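Local coordinates for D-glycerate 2-kinase (PDB 2B8N), which catalyses the ATP-dependent phosphorylation of D-glycerate to 2-phosphoglycerate, a magnesium-dependent step in the degradation of serine, at residues A[103-108]-A[137-142]. Sequence-based numbering, arbitrary orientation.
Sequences PVPDEN and GSSLFE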
loop_
_atom_site.group_PDB
_atom_site.type_symbol
_atom_site.label_atom_id
_atom_site.label_comp_id
_atom_site.label_asym_id
_atom_site.label_seq_id
_atom_site.Cartn_x
_atom_site.Cartn_y
_atom_site.Cartn_z
ATOM N N PRO A 103 2.176 -3.363 13.598
ATOM C CA PRO A 103 2.480 -1.992 13.178
ATOM C C PRO A 103 3.411 -1.175 14.060
ATOM O O PRO A 103 3.648 -0.015 13.735
ATOM C CB PRO A 103 1.099 -1.333 13.170
ATOM C CG PRO A 103 0.346 -2.039 14.205
ATOM C CD PRO A 103 0.795 -3.465 14.100
ATOM N N VAL A 104 3.925 -1.759 15.144
ATOM C CA VAL A 104 4.816 -1.058 16.094
ATOM C C VAL A 104 6.159 -1.785 16.178
ATOM O O VAL A 104 6.189 -3.002 16.281
ATOM C CB VAL A 104 4.181 -0.997 17.504
ATOM C CG1 VAL A 104 5.124 -0.354 18.525
ATOM C CG2 VAL A 104 2.853 -0.221 17.460
ATOM N N PRO A 105 7.284 -1.046 16.123
ATOM C CA PRO A 105 8.574 -1.739 16.146
ATOM C C PRO A 105 8.871 -2.334 17.517
ATOM O O PRO A 105 8.467 -1.754 18.510
ATOM C CB PRO A 105 9.569 -0.621 15.812
ATOM C CG PRO A 105 8.916 0.614 16.257
ATOM C CD PRO A 105 7.451 0.416 16.035
ATOM N N ASP A 106 9.553 -3.479 17.568
ATOM C CA ASP A 106 9.914 -4.105 18.840
ATOM C C ASP A 106 11.413 -4.447 18.874
ATOM O O ASP A 106 12.154 -3.896 18.074
ATOM C CB ASP A 106 9.009 -5.319 19.133
ATOM C CG ASP A 106 9.062 -6.388 18.051
ATOM O OD1 ASP A 106 9.885 -6.275 17.121
ATOM O OD2 ASP A 106 8.252 -7.340 18.137
ATOM N N GLU A 107 11.843 -5.299 19.823
ATOM C CA GLU A 107 13.243 -5.683 19.997
ATOM C C GLU A 107 13.777 -6.464 18.798
ATOM O O GLU A 107 14.960 -6.357 18.438
ATOM C CB GLU A 107 13.418 -6.528 21.254
ATOM N N ASN A 108 12.903 -7.244 18.163
ATOM C CA ASN A 108 13.269 -7.948 16.931
ATOM C C ASN A 108 13.564 -6.984 15.757
ATOM O O ASN A 108 14.448 -7.243 14.920
ATOM C CB ASN A 108 12.189 -8.960 16.561
ATOM C CG ASN A 108 12.172 -10.134 17.494
ATOM O OD1 ASN A 108 13.174 -10.436 18.136
ATOM N ND2 ASN A 108 11.032 -10.802 17.592
ATOM N N GLY A 137 7.518 -0.906 6.408
ATOM C CA GLY A 137 8.930 -0.589 6.616
ATOM C C GLY A 137 9.279 0.451 7.681
ATOM O O GLY A 137 10.384 0.461 8.187
ATOM N N SER A 138 8.365 1.342 8.034
ATOM C CA SER A 138 8.653 2.234 9.148
ATOM C C SER A 138 8.759 1.459 10.439
ATOM O O SER A 138 9.595 1.774 11.282
ATOM C CB SER A 138 7.601 3.316 9.282
ATOM O OG SER A 138 7.633 4.112 8.128
ATOM N N SER A 139 7.899 0.448 10.591
ATOM C CA SER A 139 7.893 -0.417 11.772
ATOM C C SER A 139 8.954 -1.507 11.713
ATOM O O SER A 139 9.555 -1.825 12.734
ATOM C CB SER A 139 6.531 -1.081 11.923
ATOM O OG SER A 139 6.380 -1.616 13.224
ATOM N N LEU A 140 9.161 -2.079 10.523
ATOM C CA LEU A 140 9.994 -3.282 10.350
ATOM C C LEU A 140 11.484 -2.972 10.147
ATOM O O LEU A 140 12.312 -3.870 10.249
ATOM C CB LEU A 140 9.492 -4.120 9.175
ATOM C CG LEU A 140 8.159 -4.873 9.260
ATOM C CD1 LEU A 140 7.705 -5.254 7.856
ATOM C CD2 LEU A 140 8.274 -6.113 10.134
ATOM N N PHE A 141 11.808 -1.710 9.856
ATOM C CA PHE A 141 13.170 -1.261 9.605
ATOM C C PHE A 141 13.443 -0.074 10.503
ATOM O O PHE A 141 12.939 1.013 10.236
ATOM C CB PHE A 141 13.288 -0.835 8.132
ATOM C CG PHE A 141 14.692 -0.859 7.582
ATOM C CD1 PHE A 141 15.587 -1.877 7.913
ATOM C CD2 PHE A 141 15.093 0.102 6.678
ATOM C CE1 PHE A 141 16.862 -1.884 7.404
ATOM C CE2 PHE A 141 16.364 0.087 6.139
ATOM C CZ PHE A 141 17.251 -0.897 6.504
ATOM N N GLU A 142 14.194 -0.284 11.587
ATOM C CA GLU A 142 14.448 0.783 12.572
ATOM C C GLU A 142 15.522 0.395 13.598
ATOM O O GLU A 142 15.600 -0.748 14.045
ATOM C CB GLU A 142 13.142 1.175 13.295
ATOM C CG GLU A 142 13.249 2.375 14.246
ATOM C CD GLU A 142 13.663 3.664 13.545
ATOM O OE1 GLU A 142 14.876 3.873 13.310
ATOM O OE2 GLU A 142 12.777 4.472 13.225
#
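Ser139 sits against the backbone of Pro103, Val104 and Pro105. The contact is small, about 174 Å² in all, and is centred on Ser139, with the Pro105 ring and the 103-105 backbone against it.

Ser139 OG lies 3.0 Å from Val104 C and 3.1 Å from Pro105 N, at the peptide link between the two residues. With chi1 at -164°, OG swings opposite the serine nitrogen, beside the carbonyl carbon, and reaches both the 103-105 backbone and Gly101 O. No hydrogen bond crosses here. Pro105 N has no hydrogen to share, and Val104 N, 3.1 Å from Ser139 OG, is badly angled. The hydroxyl bonds instead to Gly101 O, in the first residue after strand 96-100.

Van der Waals contacts of carbon with oxygen complete the interface. Pro105 CB lies 3.3 Å from Ser139 O, and Pro105 CD lies 3.6 Å from Ser139 OG. The proline ring therefore runs alongside the serine. Pro105 also touches Leu150 of helix 150-162. Ser139 CB meets Pro103 O at 3.6 Å.

The loop is also held at its far end. Asp106 is the N-cap of helix 107-120, and its OD1 bonds Gly101 N while OD2 bonds Tyr85 OH.

The contact joins two connections on the parallel sheet of this domain. One leads from strand 96-100 into helix 107-120. The other is the short helix 137-140 that follows strand 128-133. Gly101 is thus gripped by both Ser139 and Asp106. The chemistry implies that the two segments are linked by van der Waals packing, with the hydrogen bond of Ser139 made to Gly101 O, two residues before Pro103.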